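Local coordinates for solute Binding Protein, BlMnBP1 in complex with mannotriose (PDB 6FUV) that binds beta-mannotriose and probably delivers manno-oligosaccharides to the ABC transporter that supports growth on beta-mannan, at residues Pro212-Asp217 with Glu415-Trp420; Gly295-Thr300 with Lys358-Ile363. One frame throughout, in Å; residues are numbered along the deposited sequence.

How the interactions relate
Interaction 1 joins a loop, residues 212-217, to helix 409-426 near the C-terminus, whereas interaction 2 pairs two parallel strands, 298-309 and 361-364, in the mixed sheet that also holds strands 22-28 and 84-86. Their centres lie 24 Å apart and their nearest atoms about 12 Å, so the two do not touch. Along the chain, interaction 2 is nested inside the loop that interaction 1 closes: 212-217, 295-300, 358-363, then 415-420. Interaction 1 thus ties the late helix back to mid-chain, its centre about 23 Å from that of the chain, though its touching residues are mostly buried; interaction 2 is centred about 17 Å out, with the side chain of Thr300 about 9 Å from a bound beta-D-mannopyranose.

Interaction 1 (Pro212-Asp217 with Glu415-Trp420); sequences PFAKDD and EWDQKW
Phe213 pushes its phenyl ring between Trp416 and Trp420, and its backbone N-H is taken up by Asp417 between them in sequence. CE3 of Trp416 stands 3.5 Å above the plane of the Phe213 ring, over its centre. With the two planes 82° apart, this is a T-shaped stack in which tryptophan supplies the edge and phenylalanine the face. The roles reverse toward Trp420: here the edge of Phe213 points at the five-membered ring, the centroids 5.9 Å apart.

The same indole is also overlaid by Pro212, whose CG lies 3.8 Å from the centroid of the Trp420 five-membered ring, a CH-pi contact over the face. CD of Pro212 stands above Trp420 CD1, 3.5 Å away. CG of Trp420 lies anti to its backbone N (chi1 -180°), whereas Trp416 has CG beside the backbone N; the two indoles thus leave the helix in different directions, one meeting the Phe213 face and the other its edge.

The polar grip is a single bond, Phe213 N to Asp417 OD1, 2.9 Å long with 149° at the hydrogen, received on the syn lone pair. OD1 also lies 3.3 Å from Phe213 CD2, near the plane of the ring, while OD2 rests 3.4 Å from Ala214 CB.

Farther out, Met206 O accepts the Trp420 indole N-H, which would help to hold that ring's rotation, and Phe376 meets it edge-to-face. Tyr228 of helix 223-236 touches both Phe213 and Trp416, while Ile395 and Ile398 of helix 393-404 pack on Trp416. The whole is a buried aromatic cluster joining a loop to helix 409-426, with a helix carboxylate receiving the loop's backbone N-H.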
# COMPACT_ATOMS: atom_id res chain seq x y z
N PRO A 212 -20.10 -0.57 9.56
CA PRO A 212 -19.09 0.44 9.22
C PRO A 212 -19.20 0.96 7.81
O PRO A 212 -18.55 1.99 7.51
CB PRO A 212 -17.77 -0.30 9.45
CG PRO A 212 -18.12 -1.73 9.26
CD PRO A 212 -19.51 -1.88 9.84
N PHE A 213 -19.95 0.29 6.93
CA PHE A 213 -20.00 0.69 5.53
C PHE A 213 -21.25 1.50 5.21
O PHE A 213 -21.39 1.98 4.08
CB PHE A 213 -19.91 -0.53 4.60
CG PHE A 213 -18.67 -1.35 4.82
CD1 PHE A 213 -17.43 -0.89 4.38
CD2 PHE A 213 -18.74 -2.52 5.50
CE1 PHE A 213 -16.30 -1.55 4.68
CE2 PHE A 213 -17.59 -3.26 5.73
CZ PHE A 213 -16.36 -2.76 5.31
N ALA A 214 -22.14 1.70 6.17
CA ALA A 214 -23.32 2.51 5.93
C ALA A 214 -22.96 4.00 5.79
O ALA A 214 -21.98 4.49 6.36
CB ALA A 214 -24.32 2.31 7.06
N LYS A 215 -23.76 4.71 5.01
CA LYS A 215 -23.61 6.15 4.90
C LYS A 215 -23.74 6.78 6.27
O LYS A 215 -24.52 6.36 7.11
CB LYS A 215 -24.67 6.71 3.93
CG LYS A 215 -24.55 8.22 3.73
CD LYS A 215 -25.44 8.74 2.59
CE LYS A 215 -26.90 8.50 2.87
NZ LYS A 215 -27.80 9.12 1.86
N ASP A 216 -22.91 7.78 6.52
CA ASP A 216 -22.92 8.55 7.77
C ASP A 216 -23.75 9.80 7.52
O ASP A 216 -23.27 10.74 6.89
CB ASP A 216 -21.50 8.91 8.18
CG ASP A 216 -21.44 9.83 9.37
OD1 ASP A 216 -22.50 10.31 9.84
OD2 ASP A 216 -20.30 10.05 9.84
N ASP A 217 -25.01 9.78 7.94
CA ASP A 217 -25.91 10.88 7.66
C ASP A 217 -25.52 12.18 8.36
O ASP A 217 -25.94 13.23 7.89
CB ASP A 217 -27.36 10.52 8.01
CG ASP A 217 -27.53 10.14 9.44
OD1 ASP A 217 -26.57 10.24 10.22
OD2 ASP A 217 -28.64 9.70 9.80
N GLU A 415 -25.04 -4.87 1.83
CA GLU A 415 -24.66 -6.27 1.75
C GLU A 415 -23.34 -6.51 2.46
O GLU A 415 -23.20 -7.52 3.18
CB GLU A 415 -24.60 -6.69 0.29
CG GLU A 415 -25.99 -6.90 -0.31
CD GLU A 415 -26.00 -7.02 -1.80
OE1 GLU A 415 -24.94 -7.20 -2.39
OE2 GLU A 415 -27.10 -6.92 -2.39
N TRP A 416 -22.37 -5.58 2.32
CA TRP A 416 -21.15 -5.68 3.09
C TRP A 416 -21.47 -5.62 4.58
O TRP A 416 -20.93 -6.41 5.36
CB TRP A 416 -20.16 -4.58 2.71
CG TRP A 416 -19.58 -4.61 1.37
CD1 TRP A 416 -20.05 -5.24 0.27
CD2 TRP A 416 -18.35 -3.99 0.98
NE1 TRP A 416 -19.22 -5.03 -0.78
CE2 TRP A 416 -18.14 -4.29 -0.37
CE3 TRP A 416 -17.38 -3.24 1.64
CZ2 TRP A 416 -17.02 -3.85 -1.08
CZ3 TRP A 416 -16.24 -2.79 0.91
CH2 TRP A 416 -16.11 -3.07 -0.42
N ASP A 417 -22.38 -4.72 4.97
CA ASP A 417 -22.70 -4.58 6.39
C ASP A 417 -23.29 -5.87 6.96
O ASP A 417 -23.00 -6.26 8.10
CB ASP A 417 -23.67 -3.41 6.63
CG ASP A 417 -22.97 -2.06 6.72
OD1 ASP A 417 -21.71 -1.99 6.81
OD2 ASP A 417 -23.69 -1.06 6.68
N GLN A 418 -24.17 -6.53 6.20
CA GLN A 418 -24.68 -7.81 6.66
C GLN A 418 -23.54 -8.80 6.90
O GLN A 418 -23.45 -9.40 7.98
CB GLN A 418 -25.70 -8.36 5.66
CG GLN A 418 -27.13 -7.93 5.97
CD GLN A 418 -28.02 -7.83 4.74
OE1 GLN A 418 -28.91 -6.97 4.68
NE2 GLN A 418 -27.78 -8.71 3.74
N LYS A 419 -22.65 -8.95 5.94
CA LYS A 419 -21.55 -9.90 6.13
C LYS A 419 -20.62 -9.47 7.25
O LYS A 419 -20.08 -10.31 7.97
CB LYS A 419 -20.81 -10.04 4.82
CG LYS A 419 -21.54 -10.93 3.81
CD LYS A 419 -20.96 -10.75 2.41
CE LYS A 419 -21.62 -11.69 1.42
NZ LYS A 419 -20.77 -11.85 0.21
N TRP A 420 -20.40 -8.16 7.41
CA TRP A 420 -19.46 -7.74 8.43
C TRP A 420 -20.08 -7.88 9.82
O TRP A 420 -19.46 -8.43 10.73
CB TRP A 420 -18.98 -6.31 8.17
CG TRP A 420 -18.02 -5.80 9.16
CD1 TRP A 420 -18.32 -5.13 10.28
CD2 TRP A 420 -16.60 -5.91 9.13
NE1 TRP A 420 -17.18 -4.80 10.95
CE2 TRP A 420 -16.11 -5.27 10.25
CE3 TRP A 420 -15.69 -6.52 8.26
CZ2 TRP A 420 -14.76 -5.18 10.53
CZ3 TRP A 420 -14.35 -6.41 8.54
CH2 TRP A 420 -13.90 -5.76 9.67

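Interaction 2 (Gly295-Thr300 with Lys358-Ile363); sequences GKQYAT and KDVELI
Glu361 bridges two residues of the other strand, its N donating to Gln297 O and its O accepting from Ala299 N (3.0 Å), as in parallel beta pairing; Tyr298 lies beside Glu361, Ala299 beside Leu362 and Thr300 beside Ile363. The strand axes approach to 4.6 Å at 27°, and a third bond, Ile363 N to Ala299 O (2.9 Å), completes the tight part. The Ala299 N-H comes to its acceptor from above the carbonyl plane, 40° out of it. Ala299 O also receives the CA-H of Leu362, with CA 3.1 Å away.

On the face carrying Ala299 and Leu362, Ala299 CB meets Leu362 CD2 at 3.7 Å and CG1 of Val360; this methyl reaches the neighbouring strand because it lies anti to the Val360 backbone N (chi1 177°). Pro288 of strand 284-288 touches Val360 and Gln297 as well. The other face is packed too: Tyr298 and Glu361 run side by side in the same direction, ring and carboxylate inclined to each other, with Tyr298 CD2 3.8 Å from Glu361 CB.

The loose, solvent side lies at exposed Lys296 and Asp359. Lys296 bends its chain toward the Glu361 carboxylate, yet its NZ remains 3.6 Å from OE1 of Glu361, a long salt bridge. Ahead of the first direct bond, where the segments separate, a water accepts from Gln297 N at 3.0 Å.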
# COMPACT_ATOMS: atom_id res chain seq x y z
N GLY A 295 -13.59 20.34 7.90
CA GLY A 295 -12.63 21.29 7.37
C GLY A 295 -11.20 20.83 7.20
O GLY A 295 -10.38 21.63 6.73
N LYS A 296 -10.89 19.57 7.51
CA LYS A 296 -9.52 19.07 7.45
C LYS A 296 -9.41 17.79 6.63
O LYS A 296 -10.35 17.03 6.49
CB LYS A 296 -8.98 18.82 8.83
CG LYS A 296 -8.51 20.10 9.56
CD LYS A 296 -8.03 19.81 10.97
CE LYS A 296 -6.73 18.94 10.97
NZ LYS A 296 -5.55 19.65 10.36
N GLN A 297 -8.24 17.59 6.07
CA GLN A 297 -7.92 16.40 5.30
C GLN A 297 -6.87 15.59 6.01
O GLN A 297 -5.98 16.14 6.67
CB GLN A 297 -7.42 16.74 3.90
CG GLN A 297 -8.52 17.20 2.99
CD GLN A 297 -8.13 17.18 1.58
OE1 GLN A 297 -8.71 16.46 0.79
NE2 GLN A 297 -7.14 17.96 1.23
N TYR A 298 -7.00 14.26 5.89
CA TYR A 298 -6.18 13.32 6.65
C TYR A 298 -5.72 12.24 5.70
O TYR A 298 -6.36 11.96 4.70
CB TYR A 298 -6.97 12.67 7.81
CG TYR A 298 -7.54 13.60 8.82
CD1 TYR A 298 -8.70 14.30 8.58
CD2 TYR A 298 -6.90 13.80 10.05
CE1 TYR A 298 -9.23 15.18 9.53
CE2 TYR A 298 -7.39 14.65 10.97
CZ TYR A 298 -8.56 15.33 10.73
OH TYR A 298 -8.99 16.18 11.68
N ALA A 299 -4.57 11.66 6.01
CA ALA A 299 -4.07 10.50 5.29
C ALA A 299 -3.51 9.47 6.27
O ALA A 299 -2.68 9.77 7.12
CB ALA A 299 -2.99 10.91 4.31
N THR A 300 -3.96 8.24 6.13
CA THR A 300 -3.38 7.17 6.93
C THR A 300 -1.94 6.98 6.51
O THR A 300 -1.61 6.93 5.32
CB THR A 300 -4.16 5.86 6.75
OG1 THR A 300 -5.52 6.10 7.09
CG2 THR A 300 -3.61 4.83 7.67
N LYS A 358 0.70 19.79 2.42
CA LYS A 358 1.19 20.62 3.50
C LYS A 358 0.15 20.82 4.59
O LYS A 358 0.50 20.92 5.77
CB LYS A 358 1.62 21.96 2.94
CG LYS A 358 2.78 21.88 1.96
CD LYS A 358 3.01 23.24 1.25
CE LYS A 358 4.36 23.27 0.52
NZ LYS A 358 4.46 22.23 -0.56
N ASP A 359 -1.13 20.83 4.24
CA ASP A 359 -2.21 20.94 5.21
C ASP A 359 -2.79 19.61 5.65
O ASP A 359 -3.79 19.62 6.37
CB ASP A 359 -3.37 21.75 4.61
CG ASP A 359 -3.02 23.20 4.37
OD1 ASP A 359 -2.14 23.69 5.08
OD2 ASP A 359 -3.62 23.83 3.47
N VAL A 360 -2.25 18.47 5.23
CA VAL A 360 -2.87 17.17 5.50
C VAL A 360 -2.24 16.56 6.74
O VAL A 360 -1.02 16.53 6.91
CB VAL A 360 -2.74 16.21 4.29
CG1 VAL A 360 -3.31 14.88 4.60
CG2 VAL A 360 -3.40 16.82 3.06
N GLU A 361 -3.07 16.03 7.62
CA GLU A 361 -2.58 15.36 8.81
C GLU A 361 -2.42 13.87 8.54
O GLU A 361 -3.39 13.16 8.35
CB GLU A 361 -3.54 15.62 9.97
CG GLU A 361 -3.06 15.06 11.29
CD GLU A 361 -3.86 15.66 12.45
OE1 GLU A 361 -4.33 16.82 12.30
OE2 GLU A 361 -4.02 14.94 13.48
N LEU A 362 -1.18 13.41 8.51
CA LEU A 362 -0.90 11.99 8.39
C LEU A 362 -1.10 11.36 9.76
O LEU A 362 -0.60 11.86 10.76
CB LEU A 362 0.52 11.72 7.92
CG LEU A 362 1.05 12.24 6.60
CD1 LEU A 362 2.05 11.18 6.08
CD2 LEU A 362 0.06 12.51 5.58
N ILE A 363 -1.86 10.28 9.81
CA ILE A 363 -2.13 9.56 11.06
C ILE A 363 -1.92 8.06 10.84
O ILE A 363 -2.57 7.44 9.99
CB ILE A 363 -3.56 9.82 11.54
CG1 ILE A 363 -4.54 9.80 10.41
CG2 ILE A 363 -3.63 11.25 12.21
CD1 ILE A 363 -6.06 9.87 10.91
O HOH W 1 -6.22 19.82 5.72